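Long-range contacts in manganese-dependent inorganic pyrophosphatase (Methanocaldococcus jannaschii, PDB 2EB0), which hydrolyses inorganic diphosphate to two phosphate ions, using two manganese ions in each subunit: residues A16-V20 with L136-L140; L82-H88 with I99-K104; I145-F151 with I176-M181. One frame throughout, in Å; residues are numbered along the deposited sequence.

Contact 1: residues A16-V20 with L136-L140; sequences ASAIV and LAGLL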
loop_
_atom_site.group_PDB
_atom_site.type_symbol
_atom_site.label_atom_id
_atom_site.label_comp_id
_atom_site.label_asym_id
_atom_site.label_seq_id
_atom_site.Cartn_x
_atom_site.Cartn_y
_atom_site.Cartn_z
ATOM N N ALA B 16 -0.127 6.908 -20.311
ATOM C CA ALA B 16 -1.317 7.734 -20.136
ATOM C C ALA B 16 -1.484 8.193 -18.687
ATOM O O ALA B 16 -1.725 9.369 -18.427
ATOM C CB ALA B 16 -2.556 6.962 -20.582
ATOM N N SER B 17 -1.359 7.267 -17.740
ATOM C CA SER B 17 -1.500 7.623 -16.332
ATOM C C SER B 17 -0.453 8.630 -15.871
ATOM O O SER B 17 -0.722 9.455 -15.004
ATOM C CB SER B 17 -1.432 6.373 -15.457
ATOM O OG SER B 17 -2.567 5.550 -15.671
ATOM N N ALA B 18 0.744 8.559 -16.440
ATOM C CA ALA B 18 1.809 9.489 -16.075
ATOM C C ALA B 18 1.476 10.881 -16.593
ATOM O O ALA B 18 1.612 11.875 -15.881
ATOM C CB ALA B 18 3.142 9.025 -16.663
ATOM N N ILE B 19 1.046 10.937 -17.847
ATOM C CA ILE B 19 0.701 12.196 -18.492
ATOM C C ILE B 19 -0.492 12.875 -17.817
ATOM O O ILE B 19 -0.420 14.042 -17.439
ATOM C CB ILE B 19 0.392 11.963 -20.007
ATOM C CG1 ILE B 19 1.695 11.740 -20.767
ATOM C CG2 ILE B 19 -0.370 13.140 -20.592
ATOM C CD1 ILE B 19 1.498 11.301 -22.188
ATOM N N VAL B 20 -1.580 12.131 -17.658
ATOM C CA VAL B 20 -2.795 12.669 -17.067
ATOM C C VAL B 20 -2.614 13.087 -15.604
ATOM O O VAL B 20 -3.049 14.167 -15.213
ATOM C CB VAL B 20 -3.954 11.654 -17.217
ATOM C CG1 VAL B 20 -5.256 12.234 -16.671
ATOM C CG2 VAL B 20 -4.113 11.297 -18.699
ATOM N N LEU B 136 -6.926 14.049 -23.278
ATOM C CA LEU B 136 -6.485 13.298 -22.109
ATOM C C LEU B 136 -7.533 12.255 -21.733
ATOM O O LEU B 136 -7.190 11.179 -21.235
ATOM C CB LEU B 136 -6.213 14.230 -20.924
ATOM C CG LEU B 136 -5.018 15.170 -21.081
ATOM C CD1 LEU B 136 -4.829 15.948 -19.794
ATOM C CD2 LEU B 136 -3.760 14.379 -21.403
ATOM N N ALA B 137 -8.806 12.563 -21.983
ATOM C CA ALA B 137 -9.873 11.609 -21.690
ATOM C C ALA B 137 -9.669 10.406 -22.618
ATOM O O ALA B 137 -9.929 9.258 -22.243
ATOM C CB ALA B 137 -11.235 12.239 -21.937
ATOM N N GLY B 138 -9.187 10.688 -23.825
ATOM C CA GLY B 138 -8.926 9.640 -24.793
ATOM C C GLY B 138 -7.803 8.722 -24.347
ATOM O O GLY B 138 -7.849 7.523 -24.611
ATOM N N LEU B 139 -6.787 9.272 -23.681
ATOM C CA LEU B 139 -5.670 8.450 -23.210
ATOM C C LEU B 139 -6.115 7.525 -22.092
ATOM O O LEU B 139 -5.740 6.354 -22.058
ATOM C CB LEU B 139 -4.515 9.304 -22.680
ATOM C CG LEU B 139 -3.746 10.266 -23.579
ATOM C CD1 LEU B 139 -2.506 10.701 -22.811
ATOM C CD2 LEU B 139 -3.348 9.616 -24.903
ATOM N N LEU B 140 -6.901 8.061 -21.164
ATOM C CA LEU B 140 -7.391 7.270 -20.049
ATOM C C LEU B 140 -8.233 6.135 -20.598
ATOM O O LEU B 140 -8.164 4.999 -20.119
ATOM C CB LEU B 140 -8.233 8.125 -19.104
ATOM C CG LEU B 140 -7.521 9.228 -18.319
ATOM C CD1 LEU B 140 -8.533 9.882 -17.363
ATOM C CD2 LEU B 140 -6.340 8.647 -17.549
#
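Val20 and Leu140 pack closely on the tight side of this helix-to-helix contact: Val20 presents both methyls to one branch of the leucine, with its CG2 3.6 Å from Leu140 CD2. CG1 of the valine lies anti to the backbone N (chi1 -177°), which leaves CG2 beside that nitrogen and lets the fork of the side chain straddle Leu140 CD2. A turn earlier, and just as tightly, the helices meet without long side chains between them. Ala16 CB sits 3.7 Å from Leu139 CB and 3.6 Å from Leu139 O, the short methyl letting the two backbones draw near, with the CA atoms of Ala16 and Leu139 5.4 Å apart. The flank of Ile19 is less deeply buried. This partly exposed residue still turns its CG2 branch to Leu136 CD2 at 3.7 Å and crosses Leu139 at about a right angle. A looser spot lies between Val20 CG2 and Leu139 CD1, 4.5 Å apart. An alanine replacing Leu140 is likely to leave both Val20 methyls without their main partner and open a gap between the helices. No hydrogen bond crosses the contact; apolar packing alone joins the short segments, whose axes run broadly antiparallel, 149° between their directions and 9.4 Å apart at closest approach. Helices 12-25 and 134-148 thus pair within the alpha/beta DHH domain. Helix 109-118 packs on Ser17 and Leu140, helix 158-171 on Leu140 through Leu167, and helix 37-45 against Leu139 through Val42 and Leu43.

Contact 2: residues L82-H88 with I99-K104; sequences LIAIIDH and ILYYAK. With MN (manganese (II) ion), chain E.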
loop_
_atom_site.group_PDB
_atom_site.type_symbol
_atom_site.label_atom_id
_atom_site.label_comp_id
_atom_site.label_asym_id
_atom_site.label_seq_id
_atom_site.Cartn_x
_atom_site.Cartn_y
_atom_site.Cartn_z
ATOM N N LEU B 82 10.491 9.930 -2.879
ATOM C CA LEU B 82 9.199 9.308 -3.188
ATOM C C LEU B 82 8.036 10.057 -2.531
ATOM O O LEU B 82 7.901 10.052 -1.306
ATOM C CB LEU B 82 9.192 7.853 -2.714
ATOM C CG LEU B 82 8.672 6.769 -3.666
ATOM C CD1 LEU B 82 8.358 5.503 -2.863
ATOM C CD2 LEU B 82 7.427 7.251 -4.394
ATOM N N ILE B 83 7.197 10.685 -3.353
ATOM C CA ILE B 83 6.041 11.449 -2.881
ATOM C C ILE B 83 4.753 10.612 -2.792
ATOM O O ILE B 83 4.019 10.683 -1.800
ATOM C CB ILE B 83 5.744 12.649 -3.821
ATOM C CG1 ILE B 83 6.951 13.587 -3.884
ATOM C CG2 ILE B 83 4.488 13.392 -3.353
ATOM C CD1 ILE B 83 7.210 14.367 -2.606
ATOM N N ALA B 84 4.469 9.828 -3.829
ATOM C CA ALA B 84 3.244 9.032 -3.831
ATOM C C ALA B 84 3.291 7.835 -4.764
ATOM O O ALA B 84 4.196 7.698 -5.585
ATOM C CB ALA B 84 2.041 9.922 -4.216
ATOM N N ILE B 85 2.298 6.968 -4.615
ATOM C CA ILE B 85 2.156 5.800 -5.466
ATOM C C ILE B 85 0.670 5.630 -5.764
ATOM O O ILE B 85 -0.144 5.525 -4.843
ATOM C CB ILE B 85 2.687 4.515 -4.793
ATOM C CG1 ILE B 85 4.205 4.617 -4.588
ATOM C CG2 ILE B 85 2.362 3.313 -5.660
ATOM C CD1 ILE B 85 4.834 3.381 -3.970
ATOM N N ILE B 86 0.333 5.638 -7.052
ATOM C CA ILE B 86 -1.034 5.467 -7.533
ATOM C C ILE B 86 -0.939 4.252 -8.445
ATOM O O ILE B 86 -0.354 4.316 -9.533
ATOM C CB ILE B 86 -1.492 6.699 -8.316
ATOM C CG1 ILE B 86 -1.333 7.944 -7.437
ATOM C CG2 ILE B 86 -2.943 6.531 -8.755
ATOM C CD1 ILE B 86 -2.177 7.919 -6.173
ATOM N N ASP B 87 -1.536 3.147 -8.012
ATOM C CA ASP B 87 -1.394 1.899 -8.746
ATOM C C ASP B 87 -2.603 0.963 -8.683
ATOM O O ASP B 87 -3.662 1.311 -8.151
ATOM C CB ASP B 87 -0.170 1.198 -8.153
ATOM C CG ASP B 87 0.352 0.084 -9.009
ATOM O OD1 ASP B 87 1.181 -0.679 -8.479
ATOM O OD2 ASP B 87 -0.044 -0.032 -10.192
ATOM N N HIS B 88 -2.442 -0.221 -9.263
ATOM C CA HIS B 88 -3.477 -1.236 -9.221
ATOM C C HIS B 88 -2.825 -2.622 -9.205
ATOM O O HIS B 88 -3.428 -3.623 -9.585
ATOM C CB HIS B 88 -4.467 -1.091 -10.389
ATOM C CG HIS B 88 -3.890 -1.399 -11.734
ATOM N ND1 HIS B 88 -4.469 -2.307 -12.596
ATOM C CD2 HIS B 88 -2.836 -0.870 -12.397
ATOM C CE1 HIS B 88 -3.800 -2.321 -13.733
ATOM N NE2 HIS B 88 -2.806 -1.456 -13.638
ATOM N N ILE B 99 3.689 7.902 3.206
ATOM C CA ILE B 99 3.539 8.409 1.855
ATOM C C ILE B 99 2.094 8.338 1.404
ATOM O O ILE B 99 1.298 7.613 1.994
ATOM C CB ILE B 99 4.425 7.552 0.914
ATOM C CG1 ILE B 99 5.773 8.237 0.722
ATOM C CG2 ILE B 99 3.710 7.247 -0.389
ATOM C CD1 ILE B 99 6.812 7.352 0.087
ATOM N N LEU B 100 1.745 9.118 0.384
ATOM C CA LEU B 100 0.399 9.039 -0.162
ATOM C C LEU B 100 0.455 7.759 -0.996
ATOM O O LEU B 100 1.280 7.628 -1.910
ATOM C CB LEU B 100 0.087 10.218 -1.073
ATOM C CG LEU B 100 -1.134 9.993 -1.978
ATOM C CD1 LEU B 100 -2.412 9.932 -1.160
ATOM C CD2 LEU B 100 -1.216 11.111 -2.981
ATOM N N TYR B 101 -0.396 6.801 -0.663
ATOM C CA TYR B 101 -0.411 5.548 -1.395
ATOM C C TYR B 101 -1.854 5.229 -1.721
ATOM O O TYR B 101 -2.677 5.108 -0.821
ATOM C CB TYR B 101 0.191 4.435 -0.542
ATOM C CG TYR B 101 0.572 3.210 -1.325
ATOM C CD1 TYR B 101 -0.367 2.532 -2.105
ATOM C CD2 TYR B 101 1.878 2.737 -1.309
ATOM C CE1 TYR B 101 -0.013 1.411 -2.851
ATOM C CE2 TYR B 101 2.243 1.618 -2.051
ATOM C CZ TYR B 101 1.291 0.962 -2.819
ATOM O OH TYR B 101 1.651 -0.144 -3.546
ATOM N N TYR B 102 -2.163 5.103 -3.006
ATOM C CA TYR B 102 -3.528 4.800 -3.406
ATOM C C TYR B 102 -3.575 3.763 -4.521
ATOM O O TYR B 102 -3.191 4.043 -5.666
ATOM C CB TYR B 102 -4.247 6.082 -3.845
ATOM C CG TYR B 102 -5.716 5.886 -4.150
ATOM C CD1 TYR B 102 -6.531 5.124 -3.307
ATOM C CD2 TYR B 102 -6.297 6.464 -5.279
ATOM C CE1 TYR B 102 -7.879 4.941 -3.585
ATOM C CE2 TYR B 102 -7.651 6.288 -5.563
ATOM C CZ TYR B 102 -8.435 5.525 -4.715
ATOM O OH TYR B 102 -9.767 5.335 -4.998
ATOM N N ALA B 103 -4.028 2.562 -4.172
ATOM C CA ALA B 103 -4.149 1.479 -5.144
ATOM C C ALA B 103 -5.484 0.731 -5.007
ATOM O O ALA B 103 -5.919 0.404 -3.907
ATOM C CB ALA B 103 -2.968 0.502 -5.000
ATOM N N LYS B 104 -6.145 0.490 -6.134
ATOM C CA LYS B 104 -7.413 -0.235 -6.143
ATOM C C LYS B 104 -7.229 -1.421 -7.066
ATOM O O LYS B 104 -6.618 -1.297 -8.124
ATOM C CB LYS B 104 -8.560 0.638 -6.672
ATOM C CG LYS B 104 -8.900 1.827 -5.791
ATOM C CD LYS B 104 -9.987 2.721 -6.397
ATOM C CE LYS B 104 -11.405 2.332 -5.960
ATOM N NZ LYS B 104 -11.937 1.109 -6.612
HETATM MN MN MN E . -1.634 -0.912 -15.594
HETATM O O HOH W 1 0.191 -0.969 -5.529
#
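Tyr101 OH is gripped by two partners, Ser68 OG and a water that accepts from it at 2.6 Å. The same water donates to Asp87 OD1, so it bridges the strands on the face that carries Ile85, Tyr101, Asp87 and Ala103. The phenol gets there because its ring, with CG anti to the backbone N (chi1 -164°), folds back over the neighbouring strand, and Ile85 packs on one face: its CB lies 4.0 Å from the centroid of the Tyr101 ring in a CH-pi contact, while CD1 and CG2 spread over the CE2 and CZ side. Ala103 CB sits in plane at the edge of the same ring.

Strands 82-87 and 100-103 run parallel, their axes 3° apart. Ile85 is held at both backbone atoms: its N donates to Leu100 O, and its O receives Tyr102 N at 2.8 Å in a nearly straight bond (175°). Asp87 N donates to Tyr102 O, and a long, weak bond from Lys104 N to Asp87 O follows. Strand 100-103 is the last of its parallel sheet within the chain, but the sheet continues into the second subunit, whose strand pairs antiparallel with Tyr101, Tyr102 and Ala103.

On the other face Ile86 CD1 reaches Tyr102 CB at 3.6 Å, at the edge of that ring. At the strand end begins the DHH signature of the family, Asp87-His88-His89. Asp87 OD2 takes the backbone N of His88 at 2.6 Å from above the carboxylate plane, and also binds His89 ND1. His88 CB rests against Lys104 O, Val106 O holds His88 ND1, and His88 NE2 binds manganese at 2.3 Å together with Asp13, Asp66 and Asp147.

Contact 3: residues I145-F151 with I176-M181; sequences ISDTVLF and IEEFGM. With MN (manganese (II) ion), chain E.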
loop_
_atom_site.group_PDB
_atom_site.type_symbol
_atom_site.label_atom_id
_atom_site.label_comp_id
_atom_site.label_asym_id
_atom_site.label_seq_id
_atom_site.Cartn_x
_atom_site.Cartn_y
_atom_site.Cartn_z
ATOM N N ILE B 145 -8.890 0.298 -21.932
ATOM C CA ILE B 145 -9.069 -0.729 -22.941
ATOM C C ILE B 145 -7.817 -1.590 -23.071
ATOM O O ILE B 145 -7.898 -2.813 -23.184
ATOM C CB ILE B 145 -9.378 -0.112 -24.316
ATOM C CG1 ILE B 145 -10.798 0.462 -24.314
ATOM C CG2 ILE B 145 -9.194 -1.164 -25.420
ATOM C CD1 ILE B 145 -11.108 1.364 -25.494
ATOM N N SER B 146 -6.661 -0.943 -23.063
ATOM C CA SER B 146 -5.404 -1.650 -23.204
ATOM C C SER B 146 -5.151 -2.600 -22.054
ATOM O O SER B 146 -4.854 -3.772 -22.257
ATOM C CB SER B 146 -4.249 -0.654 -23.292
ATOM O OG SER B 146 -3.012 -1.340 -23.197
ATOM N N ASP B 147 -5.278 -2.089 -20.838
ATOM C CA ASP B 147 -5.025 -2.896 -19.656
ATOM C C ASP B 147 -5.992 -4.060 -19.443
ATOM O O ASP B 147 -5.599 -5.120 -18.955
ATOM C CB ASP B 147 -5.004 -1.994 -18.430
ATOM C CG ASP B 147 -3.644 -1.943 -17.782
ATOM O OD1 ASP B 147 -2.632 -1.926 -18.516
ATOM O OD2 ASP B 147 -3.583 -1.916 -16.540
ATOM N N THR B 148 -7.251 -3.867 -19.809
ATOM C CA THR B 148 -8.236 -4.916 -19.637
ATOM C C THR B 148 -8.333 -5.791 -20.879
ATOM O O THR B 148 -9.027 -6.802 -20.870
ATOM C CB THR B 148 -9.629 -4.330 -19.328
ATOM O OG1 THR B 148 -10.061 -3.486 -20.409
ATOM C CG2 THR B 148 -9.575 -3.531 -18.049
ATOM N N VAL B 149 -7.612 -5.424 -21.933
ATOM C CA VAL B 149 -7.666 -6.175 -23.181
ATOM C C VAL B 149 -9.128 -6.162 -23.633
ATOM O O VAL B 149 -9.742 -7.207 -23.877
ATOM C CB VAL B 149 -7.211 -7.640 -22.998
ATOM C CG1 VAL B 149 -7.049 -8.301 -24.361
ATOM C CG2 VAL B 149 -5.909 -7.689 -22.200
ATOM N N LEU B 150 -9.671 -4.957 -23.731
ATOM C CA LEU B 150 -11.053 -4.745 -24.131
ATOM C C LEU B 150 -12.017 -5.479 -23.203
ATOM O O LEU B 150 -12.910 -6.200 -23.650
ATOM C CB LEU B 150 -11.276 -5.191 -25.579
ATOM C CG LEU B 150 -12.090 -4.234 -26.463
ATOM C CD1 LEU B 150 -12.712 -5.022 -27.603
ATOM C CD2 LEU B 150 -13.182 -3.553 -25.668
ATOM N N PHE B 151 -11.811 -5.302 -21.904
ATOM C CA PHE B 151 -12.665 -5.898 -20.886
ATOM C C PHE B 151 -12.728 -7.424 -20.911
ATOM O O PHE B 151 -13.675 -8.016 -20.403
ATOM C CB PHE B 151 -14.074 -5.322 -21.015
ATOM C CG PHE B 151 -14.092 -3.841 -21.266
ATOM C CD1 PHE B 151 -14.568 -3.333 -22.469
ATOM C CD2 PHE B 151 -13.620 -2.954 -20.300
ATOM C CE1 PHE B 151 -14.573 -1.957 -22.709
ATOM C CE2 PHE B 151 -13.619 -1.586 -20.523
ATOM C CZ PHE B 151 -14.096 -1.082 -21.732
ATOM N N ILE B 176 -16.703 2.269 -28.616
ATOM C CA ILE B 176 -15.569 1.736 -27.866
ATOM C C ILE B 176 -15.088 0.396 -28.421
ATOM O O ILE B 176 -13.883 0.121 -28.450
ATOM C CB ILE B 176 -15.925 1.547 -26.371
ATOM C CG1 ILE B 176 -16.200 2.905 -25.717
ATOM C CG2 ILE B 176 -14.798 0.827 -25.649
ATOM C CD1 ILE B 176 -16.670 2.808 -24.251
ATOM N N GLU B 177 -16.028 -0.434 -28.859
ATOM C CA GLU B 177 -15.694 -1.746 -29.399
ATOM C C GLU B 177 -14.815 -1.677 -30.637
ATOM O O GLU B 177 -13.887 -2.469 -30.785
ATOM C CB GLU B 177 -16.969 -2.525 -29.721
ATOM C CG GLU B 177 -17.755 -2.928 -28.491
ATOM C CD GLU B 177 -16.892 -3.654 -27.477
ATOM O OE1 GLU B 177 -16.262 -4.670 -27.849
ATOM O OE2 GLU B 177 -16.843 -3.208 -26.311
ATOM N N GLU B 178 -15.112 -0.739 -31.528
ATOM C CA GLU B 178 -14.332 -0.578 -32.754
ATOM C C GLU B 178 -12.944 -0.035 -32.436
ATOM O O GLU B 178 -11.952 -0.513 -32.980
ATOM C CB GLU B 178 -15.035 0.366 -33.727
ATOM C CG GLU B 178 -16.272 -0.217 -34.362
ATOM C CD GLU B 178 -16.880 0.710 -35.388
ATOM O OE1 GLU B 178 -17.854 0.298 -36.053
ATOM O OE2 GLU B 178 -16.384 1.849 -35.529
ATOM N N PHE B 179 -12.884 0.969 -31.565
ATOM C CA PHE B 179 -11.605 1.544 -31.172
ATOM C C PHE B 179 -10.775 0.458 -30.490
ATOM O O PHE B 179 -9.578 0.334 -30.741
ATOM C CB PHE B 179 -11.824 2.723 -30.224
ATOM C CG PHE B 179 -10.553 3.294 -29.664
ATOM C CD1 PHE B 179 -9.401 3.371 -30.445
ATOM C CD2 PHE B 179 -10.509 3.772 -28.359
ATOM C CE1 PHE B 179 -8.216 3.918 -29.930
ATOM C CE2 PHE B 179 -9.332 4.322 -27.833
ATOM C CZ PHE B 179 -8.184 4.395 -28.621
ATOM N N GLY B 180 -11.432 -0.336 -29.649
ATOM C CA GLY B 180 -10.764 -1.417 -28.946
ATOM C C GLY B 180 -10.177 -2.453 -29.888
ATOM O O GLY B 180 -9.090 -2.981 -29.642
ATOM N N MET B 181 -10.886 -2.755 -30.970
ATOM C CA MET B 181 -10.378 -3.738 -31.913
ATOM C C MET B 181 -9.028 -3.253 -32.443
ATOM O O MET B 181 -8.090 -4.040 -32.603
ATOM C CB MET B 181 -11.361 -3.943 -33.070
ATOM C CG MET B 181 -10.874 -4.960 -34.106
ATOM S SD MET B 181 -10.290 -6.510 -33.347
ATOM C CE MET B 181 -11.864 -7.353 -33.017
HETATM MN MN MN E . -1.634 -0.912 -15.594
#
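Leu150 reaches across to helix 176-188. Its CB points toward that helix, and CG comes to rest 4.0 Å from Gly180 CA. Both methyls then lie against the carboxylate of Glu177, CD1 coming within 3.6 Å of Glu177 OE1 and CD2 settling beside both oxygens. The glutamate, which sets off from its helix away from the contact, brings its carboxylate back by a bend at chi2 (-52°). Gly180 makes the close approach possible, since a beta carbon at that position would collide with Leu150 CG.

Leu150 owes its position to the way helix 134-148 ends. The helix closes in a Schellman motif, with Val149 as the C-prime residue at positive phi: Leu150 N bonds to Ile145 O, and Val149 N to Ser146 O. An ST motif overlaps it, Thr148 OG1 accepting Phe151 N at 2.9 Å.

In the last turn of the helix, Ile145 packs on the same partner helix, setting CG2 against Gly180 CA and sending CD1 to Ile176 CG2 at 3.7 Å and to Phe179 CD2 at 3.8 Å. Phe151 meets Ile176 CG2 with its ring edge, and Ala164 of helix 158-171 packs against Phe151. Asp147, in that same turn, plays no part in this packing; its OD2 binds manganese at 2.4 Å, a site completed by Asp13, Asp66 and His88.

Contacts 1 and 3 share helix 134-148: contact 1 uses its first half and contact 3 its C-terminal end, their centres about 15 Å apart. Contact 2 falls within the stretch of chain that contact 1 spans, and contact 3 follows both. Contacts 1 and 2 have centres about 17 Å apart and do not touch, one joining helices and the other the last two strands of the parallel sheet within the chain, in one DHH domain. Contacts 2 and 3 lie farthest apart, about 25 Å between centres, yet meet at one manganese ion through His88 and Asp147. Strand end and helix end thus converge on the metal site, while helix 134-148 is held in both places.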